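Local structure of hypothetical protein, GDSL-like Lipase/Acylhydrolase family protein (Bacteroides uniformis, 4M8K) at residues Ala163-Ser175 with Gly190-Gln202. The protein is a putative GDSL-like lipase or acylhydrolase, probably hydrolysing ester or acyl bonds in a substrate that is not known. Residues are numbered along the deposited sequence; the frame is centred on the assembly and turned at random.
Sequences AARIYNITNSELS and GIENIRLHDIDKQ
The side chains of Asn168 and Asn193 lie side by side, their amide planes 40° apart. Thr170 OG1 donates to Asn193 OD1 at 2.7 Å, in the carbonyl plane and on a lone pair. Asn168 ND2 reaches Asn193 OD1 at 3.0 Å from above that plane. With CG anti to the backbone N (chi1 -177°), Asn193 turns its amide to both donors; its ND2 bonds Asp183. Glu192 CB comes obliquely to Tyr167 CD2 at 3.9 Å. One face of the Arg165 guanidinium carries Tyr167 OH. A water lies over one face of the Tyr167 ring and in plane at the guanidinium edge, bridging Arg165 NH2, Ile166 O and Glu192 N.

Backbone hydrogen bonds join the parallel strands, such as Ile194 N to Asn168 O. On the other face from the asparagines, Ile169 CG2 packs on Leu196 CD1 at 3.6 Å.

Lys201, of strand 201-202, runs extended beyond CG; Lys201 NZ bonds Asn171 OD1, Ser172 OG and, as a salt bridge, Glu173 OE1 at 2.9 Å, on that oxygen's anti lone pair. Asn171 ND2 bonds Thr121. A methionine in place of Lys201 would probably leave the Glu173 carboxylate without its counter-charge and Ser172 OG and Asn171 OD1 without this donor.

Strands 165-170 and 192-195, linked by helix 176-189, form a beta-alpha-beta crossover at one edge of the five-stranded parallel sheet, consistent with the alpha/beta fold of GDSL hydrolases.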
# COMPACT_ATOMS: atom_id res chain seq x y z
N ALA A 163 1.11 -12.17 -14.19
CA ALA A 163 2.15 -11.56 -14.96
C ALA A 163 2.69 -10.29 -14.32
O ALA A 163 3.63 -9.77 -14.84
CB ALA A 163 1.66 -11.26 -16.38
N ALA A 164 2.13 -9.80 -13.21
CA ALA A 164 2.57 -8.52 -12.66
C ALA A 164 3.74 -8.74 -11.71
O ALA A 164 3.88 -9.81 -11.17
CB ALA A 164 1.44 -7.82 -11.93
N ARG A 165 4.56 -7.72 -11.52
CA ARG A 165 5.52 -7.70 -10.42
C ARG A 165 4.90 -6.98 -9.24
O ARG A 165 4.39 -5.88 -9.36
CB ARG A 165 6.86 -7.04 -10.85
CG ARG A 165 7.74 -7.88 -11.77
CD ARG A 165 8.22 -9.21 -11.14
NE ARG A 165 8.70 -9.09 -9.74
CZ ARG A 165 9.91 -8.66 -9.36
NH1 ARG A 165 10.81 -8.28 -10.26
NH2 ARG A 165 10.24 -8.59 -8.06
N ILE A 166 4.91 -7.63 -8.09
CA ILE A 166 4.26 -7.14 -6.90
C ILE A 166 5.33 -6.88 -5.86
O ILE A 166 6.20 -7.73 -5.64
CB ILE A 166 3.27 -8.16 -6.34
CG1 ILE A 166 2.26 -8.56 -7.42
CG2 ILE A 166 2.62 -7.63 -5.07
CD1 ILE A 166 1.44 -9.78 -7.06
N TYR A 167 5.31 -5.67 -5.32
CA TYR A 167 6.19 -5.21 -4.27
C TYR A 167 5.40 -4.76 -3.07
O TYR A 167 4.37 -4.05 -3.21
CB TYR A 167 7.02 -4.02 -4.77
CG TYR A 167 7.96 -4.36 -5.90
CD1 TYR A 167 7.53 -4.31 -7.20
CD2 TYR A 167 9.28 -4.69 -5.65
CE1 TYR A 167 8.39 -4.61 -8.25
CE2 TYR A 167 10.15 -5.03 -6.69
CZ TYR A 167 9.70 -5.00 -7.98
OH TYR A 167 10.55 -5.29 -9.02
N ASN A 168 5.80 -5.23 -1.89
CA ASN A 168 5.24 -4.78 -0.66
C ASN A 168 6.10 -3.64 -0.07
O ASN A 168 7.34 -3.66 -0.15
CB ASN A 168 5.16 -5.88 0.37
CG ASN A 168 4.28 -5.50 1.56
OD1 ASN A 168 3.05 -5.29 1.40
ND2 ASN A 168 4.86 -5.43 2.73
N ILE A 169 5.43 -2.69 0.54
CA ILE A 169 6.12 -1.56 1.15
C ILE A 169 5.73 -1.51 2.63
O ILE A 169 4.54 -1.30 2.95
CB ILE A 169 5.75 -0.25 0.48
CG1 ILE A 169 6.17 -0.22 -0.99
CG2 ILE A 169 6.41 0.94 1.18
CD1 ILE A 169 5.57 1.00 -1.75
N THR A 170 6.72 -1.70 3.51
CA THR A 170 6.53 -1.67 4.98
C THR A 170 6.91 -0.32 5.59
O THR A 170 8.08 0.09 5.63
CB THR A 170 7.33 -2.80 5.68
OG1 THR A 170 6.87 -4.06 5.20
CG2 THR A 170 7.16 -2.76 7.21
N ASN A 171 5.89 0.41 6.04
CA ASN A 171 6.11 1.63 6.82
C ASN A 171 7.07 1.41 7.99
O ASN A 171 7.12 0.33 8.60
CB ASN A 171 4.79 2.16 7.37
CG ASN A 171 4.89 3.61 7.84
OD1 ASN A 171 5.88 4.28 7.61
ND2 ASN A 171 3.86 4.07 8.54
N SER A 172 7.82 2.45 8.32
CA SER A 172 8.58 2.45 9.56
C SER A 172 7.65 2.66 10.75
O SER A 172 6.53 3.14 10.60
CB SER A 172 9.63 3.56 9.51
OG SER A 172 8.97 4.81 9.32
N GLU A 173 8.15 2.31 11.93
CA GLU A 173 7.53 2.61 13.23
C GLU A 173 6.22 1.87 13.48
O GLU A 173 5.39 2.30 14.24
CB GLU A 173 7.37 4.13 13.39
CG GLU A 173 8.72 4.84 13.24
CD GLU A 173 8.58 6.35 13.26
OE1 GLU A 173 8.06 6.92 12.30
OE2 GLU A 173 9.01 6.98 14.23
N LEU A 174 6.04 0.71 12.85
CA LEU A 174 4.90 -0.16 13.16
C LEU A 174 5.22 -1.19 14.24
O LEU A 174 6.37 -1.41 14.56
CB LEU A 174 4.41 -0.86 11.90
CG LEU A 174 3.99 0.08 10.74
CD1 LEU A 174 3.35 -0.76 9.66
CD2 LEU A 174 3.07 1.23 11.15
N SER A 175 4.20 -1.84 14.79
CA SER A 175 4.43 -2.89 15.78
C SER A 175 5.39 -3.91 15.26
O SER A 175 5.45 -4.16 14.08
CB SER A 175 3.11 -3.57 16.18
OG SER A 175 2.53 -4.34 15.17
N GLY A 190 7.40 -15.05 -1.96
CA GLY A 190 8.45 -14.64 -2.90
C GLY A 190 8.21 -13.22 -3.39
O GLY A 190 8.49 -12.91 -4.53
N ILE A 191 7.60 -12.39 -2.56
CA ILE A 191 7.38 -10.99 -2.87
C ILE A 191 8.43 -10.12 -2.17
O ILE A 191 8.59 -10.20 -0.91
CB ILE A 191 6.00 -10.54 -2.38
CG1 ILE A 191 4.85 -11.24 -3.10
CG2 ILE A 191 5.86 -9.01 -2.48
CD1 ILE A 191 4.93 -11.20 -4.59
N GLU A 192 9.10 -9.25 -2.91
CA GLU A 192 10.03 -8.25 -2.31
C GLU A 192 9.32 -7.31 -1.34
O GLU A 192 8.27 -6.71 -1.64
CB GLU A 192 10.78 -7.42 -3.36
CG GLU A 192 11.57 -6.21 -2.82
CD GLU A 192 13.08 -6.27 -2.98
OE1 GLU A 192 13.53 -6.34 -4.14
OE2 GLU A 192 13.80 -6.19 -1.94
N ASN A 193 9.94 -7.15 -0.16
CA ASN A 193 9.42 -6.31 0.88
C ASN A 193 10.35 -5.12 1.06
O ASN A 193 11.48 -5.30 1.41
CB ASN A 193 9.28 -7.12 2.18
CG ASN A 193 8.66 -6.34 3.29
OD1 ASN A 193 7.89 -5.38 3.07
ND2 ASN A 193 8.99 -6.71 4.50
N ILE A 194 9.85 -3.91 0.80
CA ILE A 194 10.64 -2.67 0.93
C ILE A 194 10.47 -2.17 2.34
O ILE A 194 9.41 -1.70 2.73
CB ILE A 194 10.20 -1.65 -0.11
CG1 ILE A 194 10.35 -2.29 -1.49
CG2 ILE A 194 11.01 -0.39 -0.00
CD1 ILE A 194 9.69 -1.60 -2.64
N ARG A 195 11.52 -2.29 3.13
CA ARG A 195 11.43 -1.89 4.54
C ARG A 195 11.85 -0.44 4.71
O ARG A 195 13.02 -0.12 4.76
CB ARG A 195 12.23 -2.84 5.40
CG ARG A 195 11.57 -4.22 5.39
CD ARG A 195 12.28 -5.29 6.21
NE ARG A 195 13.64 -5.53 5.73
CZ ARG A 195 13.95 -6.25 4.65
NH1 ARG A 195 13.02 -6.83 3.89
NH2 ARG A 195 15.23 -6.39 4.31
N LEU A 196 10.87 0.46 4.76
CA LEU A 196 11.20 1.86 4.82
C LEU A 196 11.93 2.22 6.12
O LEU A 196 11.69 1.61 7.16
CB LEU A 196 9.96 2.68 4.71
CG LEU A 196 9.15 2.46 3.46
CD1 LEU A 196 7.87 3.30 3.55
CD2 LEU A 196 9.96 2.83 2.26
N HIS A 197 12.83 3.19 6.05
CA HIS A 197 13.52 3.67 7.23
C HIS A 197 13.70 5.19 7.15
O HIS A 197 13.81 5.74 6.08
CB HIS A 197 14.88 2.98 7.35
CG HIS A 197 15.76 3.21 6.16
ND1 HIS A 197 16.67 4.25 6.06
CD2 HIS A 197 15.88 2.51 5.00
CE1 HIS A 197 17.28 4.19 4.90
NE2 HIS A 197 16.81 3.15 4.23
N ASP A 198 13.77 5.85 8.30
CA ASP A 198 14.10 7.28 8.34
C ASP A 198 13.15 8.09 7.47
O ASP A 198 13.55 8.90 6.65
CB ASP A 198 15.55 7.46 7.92
CG ASP A 198 16.48 6.64 8.80
OD1 ASP A 198 16.45 6.89 10.02
OD2 ASP A 198 17.17 5.75 8.29
N ILE A 199 11.87 7.85 7.68
CA ILE A 199 10.82 8.57 6.98
C ILE A 199 10.29 9.72 7.86
O ILE A 199 9.65 9.50 8.87
CB ILE A 199 9.67 7.59 6.61
CG1 ILE A 199 10.20 6.38 5.82
CG2 ILE A 199 8.63 8.28 5.81
CD1 ILE A 199 10.98 6.72 4.55
N ASP A 200 10.52 10.95 7.43
CA ASP A 200 10.07 12.11 8.14
C ASP A 200 8.56 12.18 8.08
O ASP A 200 7.96 12.09 7.01
CB ASP A 200 10.68 13.39 7.55
CG ASP A 200 10.41 14.60 8.39
OD1 ASP A 200 11.02 14.71 9.49
OD2 ASP A 200 9.58 15.47 7.96
N LYS A 201 7.96 12.30 9.25
CA LYS A 201 6.52 12.39 9.34
C LYS A 201 6.04 13.62 10.11
O LYS A 201 6.66 14.08 11.04
CB LYS A 201 5.92 11.16 9.96
CG LYS A 201 6.15 9.84 9.18
CD LYS A 201 5.98 8.56 10.03
CE LYS A 201 6.57 7.36 9.30
NZ LYS A 201 6.49 6.10 10.06
N GLN A 202 4.89 14.10 9.70
CA GLN A 202 4.16 15.15 10.40
C GLN A 202 2.75 14.68 10.56
O GLN A 202 2.11 14.29 9.60
CB GLN A 202 4.22 16.41 9.60
CG GLN A 202 5.65 16.90 9.45
CD GLN A 202 5.81 18.05 8.50
OE1 GLN A 202 4.88 18.44 7.83
NE2 GLN A 202 7.01 18.60 8.44
O HOH W 1 8.64 -8.73 -5.71
O HOH W 2 9.95 -0.48 7.72
O HOH W 3 11.14 6.36 9.97
O HOH W 4 10.02 8.37 11.13